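Local coordinates for 4-aminobutyrate transaminase (Acinetobacter baumannii, PDB 6WOP), which probably catalyses the transfer of the amino group of 4-aminobutyrate to 2-oxoglutarate, using pyridoxal 5'-phosphate as its cofactor, at residues Asn33-Asp38 with Ala401-Gln406; Leu54-Arg59 with His310-Ala315; Ala330-Thr335 with Ile391-Pro396. All coordinates share one frame; numbering follows the deposited sequence.

Contacts 2 and 3 are buried and contact 1 only partly so, and their chemistry differs accordingly. Contacts 1 and 3 reach the same seven-stranded mixed sheet: contact 1 joins strand 35-38 to the start of helix 401-416, and contact 3 sets helix 321-342 against strand 390-393 and the residues that follow. Contact 1 turns on one side-chain hydrogen bond, whereas contact 3 is wholly apolar. Contact 2 joins the turn at 54-59 to helix 303-318 by van der Waals packing of a threonine on a valine and an alanine. The neighbours are coupled: R405 of contact 1 makes a salt bridge with E331 of contact 3, N33 N probably bonds H58 O of contact 2, and P396 packs against the turn of contact 2.

Contact 1: Asn33-Asp38 with Ala401-Gln406; sequences NATIWD and AEQFRQ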
loop_
_atom_site.group_PDB
_atom_site.type_symbol
_atom_site.label_atom_id
_atom_site.label_comp_id
_atom_site.label_asym_id
_atom_site.label_seq_id
_atom_site.Cartn_x
_atom_site.Cartn_y
_atom_site.Cartn_z
ATOM N N ASN A 33 2.772 13.655 -43.666
ATOM C CA ASN A 33 1.522 12.910 -43.837
ATOM C C ASN A 33 1.815 11.467 -43.420
ATOM O O ASN A 33 2.011 11.221 -42.216
ATOM C CB ASN A 33 0.912 13.048 -45.265
ATOM C CG ASN A 33 -0.537 12.403 -45.378
ATOM O OD1 ASN A 33 -1.093 11.875 -44.390
ATOM N ND2 ASN A 33 -1.114 12.461 -46.539
ATOM N N ALA A 34 1.913 10.523 -44.364
ATOM C CA ALA A 34 2.208 9.130 -44.009
ATOM C C ALA A 34 3.545 8.663 -44.602
ATOM O O ALA A 34 3.745 7.457 -44.816
ATOM C CB ALA A 34 1.062 8.205 -44.474
ATOM N N THR A 35 4.440 9.594 -44.931
ATOM C CA THR A 35 5.774 9.294 -45.455
ATOM C C THR A 35 6.835 9.701 -44.434
ATOM O O THR A 35 6.792 10.830 -43.921
ATOM C CB THR A 35 5.993 10.078 -46.747
ATOM O OG1 THR A 35 4.829 9.852 -47.581
ATOM C CG2 THR A 35 7.250 9.564 -47.513
ATOM N N ILE A 36 7.795 8.813 -44.163
ATOM C CA ILE A 36 8.917 9.102 -43.260
ATOM C C ILE A 36 10.195 8.823 -44.017
ATOM O O ILE A 36 10.268 7.832 -44.758
ATOM C CB ILE A 36 8.881 8.204 -41.990
ATOM C CG1 ILE A 36 7.551 8.347 -41.244
ATOM C CG2 ILE A 36 10.118 8.543 -41.048
ATOM C CD1 ILE A 36 7.332 7.115 -40.289
ATOM N N TRP A 37 11.202 9.690 -43.853
ATOM C CA TRP A 37 12.484 9.518 -44.547
ATOM C C TRP A 37 13.578 9.320 -43.518
ATOM O O TRP A 37 13.567 9.981 -42.472
ATOM C CB TRP A 37 12.869 10.741 -45.393
ATOM C CG TRP A 37 12.062 10.945 -46.637
ATOM C CD1 TRP A 37 12.357 10.503 -47.898
ATOM C CD2 TRP A 37 10.835 11.670 -46.737
ATOM N NE1 TRP A 37 11.369 10.878 -48.771
ATOM C CE2 TRP A 37 10.441 11.635 -48.097
ATOM C CE3 TRP A 37 10.039 12.367 -45.814
ATOM C CZ2 TRP A 37 9.266 12.256 -48.557
ATOM C CZ3 TRP A 37 8.862 13.023 -46.267
ATOM C CH2 TRP A 37 8.501 12.962 -47.636
ATOM N N ASP A 38 14.503 8.420 -43.791
ATOM C CA ASP A 38 15.611 8.258 -42.880
ATOM C C ASP A 38 16.740 9.188 -43.298
ATOM O O ASP A 38 16.667 9.922 -44.295
ATOM C CB ASP A 38 16.062 6.784 -42.782
ATOM C CG ASP A 38 16.716 6.252 -44.066
ATOM O OD1 ASP A 38 17.015 7.032 -45.005
ATOM O OD2 ASP A 38 16.899 5.019 -44.146
ATOM N N ALA A 401 -4.782 7.523 -50.855
ATOM C CA ALA A 401 -5.330 6.183 -51.123
ATOM C C ALA A 401 -4.322 5.331 -51.907
ATOM O O ALA A 401 -4.189 4.124 -51.668
ATOM C CB ALA A 401 -6.658 6.331 -51.872
ATOM N N GLU A 402 -3.568 5.960 -52.825
ATOM C CA GLU A 402 -2.617 5.207 -53.648
ATOM C C GLU A 402 -1.404 4.737 -52.854
ATOM O O GLU A 402 -0.859 3.669 -53.131
ATOM C CB GLU A 402 -2.172 6.053 -54.854
ATOM C CG GLU A 402 -1.303 7.256 -54.520
ATOM C CD GLU A 402 -2.099 8.558 -54.199
ATOM O OE1 GLU A 402 -3.346 8.528 -53.981
ATOM O OE2 GLU A 402 -1.445 9.626 -54.196
ATOM N N GLN A 403 -0.990 5.490 -51.841
ATOM C CA GLN A 403 0.102 5.077 -50.975
ATOM C C GLN A 403 -0.357 4.014 -49.967
ATOM O O GLN A 403 0.375 3.057 -49.679
ATOM C CB GLN A 403 0.655 6.291 -50.242
ATOM C CG GLN A 403 1.922 5.989 -49.469
ATOM C CD GLN A 403 2.455 7.193 -48.678
ATOM O OE1 GLN A 403 1.707 7.921 -48.041
ATOM N NE2 GLN A 403 3.750 7.344 -48.679
ATOM N N PHE A 404 -1.586 4.136 -49.474
ATOM C CA PHE A 404 -2.175 3.084 -48.655
ATOM C C PHE A 404 -2.220 1.755 -49.419
ATOM O O PHE A 404 -1.854 0.693 -48.882
ATOM C CB PHE A 404 -3.582 3.529 -48.240
ATOM C CG PHE A 404 -4.349 2.543 -47.325
ATOM C CD1 PHE A 404 -3.993 2.379 -45.978
ATOM C CD2 PHE A 404 -5.519 1.936 -47.793
ATOM C CE1 PHE A 404 -4.736 1.587 -45.144
ATOM C CE2 PHE A 404 -6.268 1.128 -46.943
ATOM C CZ PHE A 404 -5.873 0.967 -45.637
ATOM N N ARG A 405 -2.609 1.821 -50.689
ATOM C CA ARG A 405 -2.695 0.625 -51.523
ATOM C C ARG A 405 -1.321 -0.021 -51.660
ATOM O O ARG A 405 -1.194 -1.244 -51.596
ATOM C CB ARG A 405 -3.256 0.971 -52.903
ATOM C CG ARG A 405 -4.520 1.814 -52.865
ATOM C CD ARG A 405 -5.702 1.065 -53.460
ATOM N NE ARG A 405 -6.963 1.763 -53.230
ATOM C CZ ARG A 405 -7.384 2.800 -53.945
ATOM N NH1 ARG A 405 -6.643 3.266 -54.941
ATOM N NH2 ARG A 405 -8.547 3.374 -53.665
ATOM N N GLN A 406 -0.295 0.803 -51.847
ATOM C CA GLN A 406 1.080 0.301 -51.942
ATOM C C GLN A 406 1.502 -0.396 -50.664
ATOM O O GLN A 406 2.222 -1.409 -50.693
ATOM C CB GLN A 406 2.036 1.455 -52.198
ATOM C CG GLN A 406 3.457 1.067 -52.563
ATOM C CD GLN A 406 4.256 2.294 -52.882
ATOM O OE1 GLN A 406 3.678 3.366 -53.032
ATOM N NE2 GLN A 406 5.584 2.174 -52.914
#
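The start of strand 35-38 and the first turns of the C-terminal helix 401-416 meet through T35 and Q403, with A34 beside them. Q403 sends its amide across the gap between the two backbones, whose closest CA atoms, those of A34 and Q403, are 8.3 Å apart. The side chain can cover that distance because it is stretched: CG lies anti to the backbone N (chi1 -172°) and the chain stays extended beyond it. At the far end NE2 donates to T35 OG1 over 2.9 Å. The bond is nearly straight, with an N-H...O angle of 162°, and the hydroxyl oxygen sits close to the amide plane, which suits a planar donor. The carbonyl arm only touches: Q403 OE1 lies 3.6 Å from A34 CB, a van der Waals approach.

Residues 33-34 form the short connection between strands 28-32 and 35-38, an antiparallel pair at one margin of the seven-stranded sheet, so the glutamine reaches the sheet just where the chain turns back. The Q403 side chain also touches I45 in strand 43-46, the next strand inward. Around the same corner, N33 OD1 is hydrogen-bonded to T398 OG1, and A34 rests on I399 in the loop that leads into the helix.

T35 divides its two branches between different tasks. OG1 stands beside the backbone N (chi1 -49°) and serves the glutamine, which puts CG2 anti to that N and over one face of the W37 ring, 3.5 Å above its plane and offset toward the rim. The following residue of the helix, F404, turns to another surface and packs on L328 and L332 of helix 321-342.

Contact 2: Leu54-Arg59 with His310-Ala315; sequences LNTGHR and HAVIDA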
loop_
_atom_site.group_PDB
_atom_site.type_symbol
_atom_site.label_atom_id
_atom_site.label_comp_id
_atom_site.label_asym_id
_atom_site.label_seq_id
_atom_site.Cartn_x
_atom_site.Cartn_y
_atom_site.Cartn_z
ATOM N N LEU A 54 -0.829 10.281 -34.881
ATOM C CA LEU A 54 -0.861 11.087 -36.102
ATOM C C LEU A 54 -2.043 10.690 -36.975
ATOM O O LEU A 54 -1.892 10.478 -38.195
ATOM C CB LEU A 54 0.475 10.938 -36.871
ATOM C CG LEU A 54 1.578 11.384 -35.887
ATOM C CD1 LEU A 54 2.884 10.820 -36.343
ATOM C CD2 LEU A 54 1.571 12.941 -35.847
ATOM N N ASN A 55 -3.254 10.672 -36.390
ATOM C CA ASN A 55 -4.430 10.396 -37.223
ATOM C C ASN A 55 -4.566 11.416 -38.344
ATOM O O ASN A 55 -5.074 11.074 -39.420
ATOM C CB ASN A 55 -5.696 10.386 -36.370
ATOM C CG ASN A 55 -5.748 9.134 -35.426
ATOM O OD1 ASN A 55 -4.880 8.185 -35.505
ATOM N ND2 ASN A 55 -6.701 9.169 -34.474
ATOM N N THR A 56 -4.113 12.651 -38.119
ATOM C CA THR A 56 -4.086 13.728 -39.134
ATOM C C THR A 56 -2.771 13.781 -39.909
ATOM O O THR A 56 -2.595 14.686 -40.742
ATOM C CB THR A 56 -4.343 15.099 -38.444
ATOM O OG1 THR A 56 -3.522 15.274 -37.282
ATOM C CG2 THR A 56 -5.751 15.168 -38.013
ATOM N N GLY A 57 -1.848 12.863 -39.639
ATOM C CA GLY A 57 -0.614 12.731 -40.387
ATOM C C GLY A 57 0.497 13.577 -39.798
ATOM O O GLY A 57 0.264 14.521 -39.045
ATOM N N HIS A 58 1.747 13.203 -40.128
ATOM C CA HIS A 58 2.905 14.020 -39.751
ATOM C C HIS A 58 2.795 15.408 -40.382
ATOM O O HIS A 58 2.599 15.536 -41.600
ATOM C CB HIS A 58 4.190 13.377 -40.247
ATOM C CG HIS A 58 4.552 12.082 -39.563
ATOM N ND1 HIS A 58 5.310 12.033 -38.401
ATOM C CD2 HIS A 58 4.315 10.802 -39.915
ATOM C CE1 HIS A 58 5.527 10.769 -38.078
ATOM N NE2 HIS A 58 4.936 10.001 -38.981
ATOM N N ARG A 59 2.936 16.450 -39.572
ATOM C CA ARG A 59 2.993 17.826 -40.082
ATOM C C ARG A 59 1.813 18.137 -41.009
ATOM O O ARG A 59 1.992 18.686 -42.105
ATOM C CB ARG A 59 4.347 18.099 -40.777
ATOM C CG ARG A 59 5.590 18.118 -39.772
ATOM C CD ARG A 59 6.943 18.093 -40.522
ATOM N NE ARG A 59 7.006 19.199 -41.502
ATOM C CZ ARG A 59 7.124 19.036 -42.816
ATOM N NH1 ARG A 59 7.250 17.803 -43.337
ATOM N NH2 ARG A 59 7.115 20.109 -43.597
ATOM N N HIS A 310 -6.856 22.290 -31.757
ATOM C CA HIS A 310 -7.970 22.949 -32.447
ATOM C C HIS A 310 -7.938 22.610 -33.932
ATOM O O HIS A 310 -8.990 22.465 -34.562
ATOM C CB HIS A 310 -7.913 24.482 -32.289
ATOM C CG HIS A 310 -8.499 24.974 -31.008
ATOM N ND1 HIS A 310 -9.860 25.024 -30.773
ATOM C CD2 HIS A 310 -7.899 25.455 -29.892
ATOM C CE1 HIS A 310 -10.078 25.508 -29.556
ATOM N NE2 HIS A 310 -8.904 25.789 -29.006
ATOM N N ALA A 311 -6.729 22.563 -34.516
ATOM C CA ALA A 311 -6.656 22.314 -35.944
ATOM C C ALA A 311 -6.890 20.841 -36.238
ATOM O O ALA A 311 -7.377 20.497 -37.328
ATOM C CB ALA A 311 -5.313 22.760 -36.522
ATOM N N VAL A 312 -6.577 19.963 -35.285
ATOM C CA VAL A 312 -6.904 18.539 -35.477
ATOM C C VAL A 312 -8.419 18.347 -35.586
ATOM O O VAL A 312 -8.936 17.638 -36.470
ATOM C CB VAL A 312 -6.347 17.704 -34.303
ATOM C CG1 VAL A 312 -7.040 16.303 -34.283
ATOM C CG2 VAL A 312 -4.825 17.588 -34.384
ATOM N N ILE A 313 -9.166 18.945 -34.657
ATOM C CA ILE A 313 -10.606 18.826 -34.734
ATOM C C ILE A 313 -11.105 19.425 -36.031
ATOM O O ILE A 313 -12.010 18.873 -36.673
ATOM C CB ILE A 313 -11.244 19.505 -33.517
ATOM C CG1 ILE A 313 -10.778 18.762 -32.262
ATOM C CG2 ILE A 313 -12.809 19.636 -33.665
ATOM C CD1 ILE A 313 -11.241 19.438 -31.012
ATOM N N ASP A 314 -10.588 20.600 -36.395
ATOM C CA ASP A 314 -10.985 21.206 -37.674
ATOM C C ASP A 314 -10.772 20.226 -38.809
ATOM O O ASP A 314 -11.619 20.066 -39.699
ATOM C CB ASP A 314 -10.102 22.437 -37.934
ATOM C CG ASP A 314 -10.496 23.641 -37.123
ATOM O OD1 ASP A 314 -11.539 23.581 -36.455
ATOM O OD2 ASP A 314 -9.758 24.687 -37.196
ATOM N N ALA A 315 -9.602 19.586 -38.821
ATOM C CA ALA A 315 -9.259 18.754 -39.975
ATOM C C ALA A 315 -10.137 17.514 -39.993
ATOM O O ALA A 315 -10.633 17.110 -41.055
ATOM C CB ALA A 315 -7.777 18.342 -39.931
#
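A 2.8 Å hydrogen bond from G57 N to L54 O closes a type I beta turn, and its third residue, T56, presses against V312 and A315 of helix 303-318. No hydrogen bond crosses between the two segments; the turn meets the helix through both branches of T56. This residue carries its hydroxyl between the backbone N and the carbonyl carbon (chi1 48°), the crowded position, which leaves CG2 anti to the carbonyl carbon.

The two branches of T56 meet the two methyls of V312 separately, the side chains crossing at about a right angle. T56 OG1 lies 3.9 Å from V312 CG2, a van der Waals approach, and T56 CG2 is 4.1 Å from V312 CG1. One helical turn further on, A315 CB comes to 4.2 Å from the same T56 CG2. V312 and A315, three positions apart, thus give the helix a small surface on which the threonine methyl can rest. V312 is shared as well, since it also packs on V63 of helix 61-71.

N55 ties the turn to the rest of the subunit: its side chain bonds F246 O and R248 NH1, and its backbone N bonds S270 OG. G57 has a positive phi of 90°, a value that favours glycine. The ring of H58, the next residue, has L54 CD1 over one face, 3.2 Å above its plane and offset toward the rim.

L54 and H58 also pack on H76 of the second subunit, and R59 NE is hydrogen-bonded to L71 O of that subunit. Class-III aminotransferases belong to fold type I of the pyridoxal-phosphate enzymes, whose subunits pair as dimers, and this turn sits between a helix of its own subunit and the partner.

Contact 3: Ala330-Thr335 with Ile391-Pro396; sequences AELVAT and IRFLYP
L332 leaves helix 321-342 with its CB directed at segment 391-396, where F393 and Y395 meet its two methyls. CB itself packs against the ring of F404, in the neighbouring helix 401-416. CG is anti to the backbone N (chi1 166°), which carries the two methyls outward from the helix toward the sheet; both reach F393, and CD2 also reaches Y395. CD1 sits over the face of the F393 ring, 4.2 Å from the centroid and only 3° off the ring normal, a well-centred CH-pi contact. CD2 settles nearer the root of that side chain, 3.4 Å from F393 CG and 3.5 Å from F393 CB. It lies 3.8 Å from Y395 CE2, at the edge of the tyrosine ring and near its plane.

One leucine fork thus meets one aromatic residue by its face and the other by its edge. The phenol is tied down elsewhere, by the hydrogen bond of Y395 OH with S355 OG, while R248 makes a cation-pi contact with the ring. No hydrogen bond joins the two segments, so their contact probably depends on dispersion and the exclusion of water.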
loop_
_atom_site.group_PDB
_atom_site.type_symbol
_atom_site.label_atom_id
_atom_site.label_comp_id
_atom_site.label_asym_id
_atom_site.label_seq_id
_atom_site.Cartn_x
_atom_site.Cartn_y
_atom_site.Cartn_z
ATOM N N ALA A 330 -12.170 -0.606 -44.036
ATOM C CA ALA A 330 -12.853 -1.625 -44.804
ATOM C C ALA A 330 -11.908 -2.237 -45.838
ATOM O O ALA A 330 -11.907 -3.464 -46.042
ATOM C CB ALA A 330 -14.106 -1.039 -45.468
ATOM N N GLU A 331 -11.091 -1.395 -46.498
ATOM C CA GLU A 331 -10.193 -1.852 -47.549
ATOM C C GLU A 331 -9.061 -2.686 -46.975
ATOM O O GLU A 331 -8.676 -3.725 -47.558
ATOM C CB GLU A 331 -9.634 -0.658 -48.331
ATOM C CG GLU A 331 -8.739 -1.110 -49.465
ATOM C CD GLU A 331 -8.271 0.002 -50.389
ATOM O OE1 GLU A 331 -7.539 -0.337 -51.346
ATOM O OE2 GLU A 331 -8.637 1.172 -50.176
ATOM N N LEU A 332 -8.508 -2.245 -45.832
ATOM C CA LEU A 332 -7.532 -3.079 -45.152
ATOM C C LEU A 332 -8.138 -4.412 -44.696
ATOM O O LEU A 332 -7.469 -5.452 -44.778
ATOM C CB LEU A 332 -6.923 -2.323 -43.968
ATOM C CG LEU A 332 -6.125 -3.154 -42.936
ATOM C CD1 LEU A 332 -4.986 -3.900 -43.560
ATOM C CD2 LEU A 332 -5.558 -2.234 -41.830
ATOM N N VAL A 333 -9.376 -4.421 -44.182
ATOM C CA VAL A 333 -9.939 -5.692 -43.727
ATOM C C VAL A 333 -10.105 -6.662 -44.902
ATOM O O VAL A 333 -9.765 -7.847 -44.802
ATOM C CB VAL A 333 -11.256 -5.460 -42.954
ATOM C CG1 VAL A 333 -12.067 -6.737 -42.809
ATOM C CG2 VAL A 333 -10.968 -4.985 -41.529
ATOM N N ALA A 334 -10.581 -6.175 -46.057
ATOM C CA ALA A 334 -10.709 -7.068 -47.204
ATOM C C ALA A 334 -9.357 -7.643 -47.608
ATOM O O ALA A 334 -9.286 -8.782 -48.076
ATOM C CB ALA A 334 -11.351 -6.336 -48.382
ATOM N N THR A 335 -8.285 -6.840 -47.535
ATOM C CA THR A 335 -6.942 -7.351 -47.809
ATOM C C THR A 335 -6.537 -8.437 -46.801
ATOM O O THR A 335 -5.956 -9.457 -47.176
ATOM C CB THR A 335 -5.950 -6.190 -47.781
ATOM O OG1 THR A 335 -6.075 -5.480 -49.001
ATOM C CG2 THR A 335 -4.535 -6.649 -47.744
ATOM N N ILE A 391 -0.279 -7.817 -35.425
ATOM C CA ILE A 391 0.140 -6.604 -36.143
ATOM C C ILE A 391 -1.021 -5.639 -36.103
ATOM O O ILE A 391 -2.129 -5.990 -36.517
ATOM C CB ILE A 391 0.522 -6.921 -37.595
ATOM C CG1 ILE A 391 1.703 -7.883 -37.638
ATOM C CG2 ILE A 391 0.756 -5.603 -38.433
ATOM C CD1 ILE A 391 1.856 -8.530 -38.997
ATOM N N ARG A 392 -0.792 -4.424 -35.618
ATOM C CA ARG A 392 -1.874 -3.457 -35.511
ATOM C C ARG A 392 -1.603 -2.355 -36.508
ATOM O O ARG A 392 -0.443 -2.090 -36.834
ATOM C CB ARG A 392 -1.963 -2.866 -34.090
ATOM C CG ARG A 392 -0.629 -2.227 -33.663
ATOM C CD ARG A 392 -0.802 -1.549 -32.311
ATOM N NE ARG A 392 0.461 -1.445 -31.579
ATOM C CZ ARG A 392 0.642 -0.705 -30.494
ATOM N NH1 ARG A 392 -0.347 0.032 -30.028
ATOM N NH2 ARG A 392 1.821 -0.697 -29.881
ATOM N N PHE A 393 -2.665 -1.743 -37.040
ATOM C CA PHE A 393 -2.520 -0.754 -38.119
ATOM C C PHE A 393 -2.980 0.611 -37.639
ATOM O O PHE A 393 -4.147 0.782 -37.253
ATOM C CB PHE A 393 -3.313 -1.210 -39.348
ATOM C CG PHE A 393 -2.832 -2.509 -39.878
ATOM C CD1 PHE A 393 -1.767 -2.534 -40.779
ATOM C CD2 PHE A 393 -3.381 -3.707 -39.424
ATOM C CE1 PHE A 393 -1.245 -3.743 -41.249
ATOM C CE2 PHE A 393 -2.863 -4.928 -39.870
ATOM C CZ PHE A 393 -1.784 -4.930 -40.793
ATOM N N LEU A 394 -2.059 1.583 -37.664
ATOM C CA LEU A 394 -2.273 2.937 -37.161
ATOM C C LEU A 394 -1.834 4.007 -38.152
ATOM O O LEU A 394 -1.334 5.093 -37.746
ATOM C CB LEU A 394 -1.515 3.107 -35.851
ATOM C CG LEU A 394 -2.195 2.288 -34.762
ATOM C CD1 LEU A 394 -1.225 2.179 -33.495
ATOM C CD2 LEU A 394 -3.514 2.949 -34.413
ATOM N N TYR A 395 -1.983 3.718 -39.472
ATOM C CA TYR A 395 -1.650 4.674 -40.524
ATOM C C TYR A 395 -2.402 5.970 -40.297
ATOM O O TYR A 395 -3.535 5.923 -39.809
ATOM C CB TYR A 395 -2.070 4.091 -41.862
ATOM C CG TYR A 395 -3.477 3.447 -41.799
ATOM C CD1 TYR A 395 -4.633 4.195 -42.004
ATOM C CD2 TYR A 395 -3.623 2.087 -41.556
ATOM C CE1 TYR A 395 -5.932 3.570 -41.945
ATOM C CE2 TYR A 395 -4.852 1.472 -41.491
ATOM C CZ TYR A 395 -5.996 2.203 -41.706
ATOM O OH TYR A 395 -7.183 1.544 -41.636
ATOM N N PRO A 396 -1.850 7.132 -40.683
ATOM C CA PRO A 396 -2.640 8.367 -40.659
ATOM C C PRO A 396 -3.916 8.211 -41.447
ATOM O O PRO A 396 -3.912 7.574 -42.503
ATOM C CB PRO A 396 -1.689 9.400 -41.337
ATOM C CG PRO A 396 -0.302 8.943 -40.841
ATOM C CD PRO A 396 -0.419 7.386 -40.929
#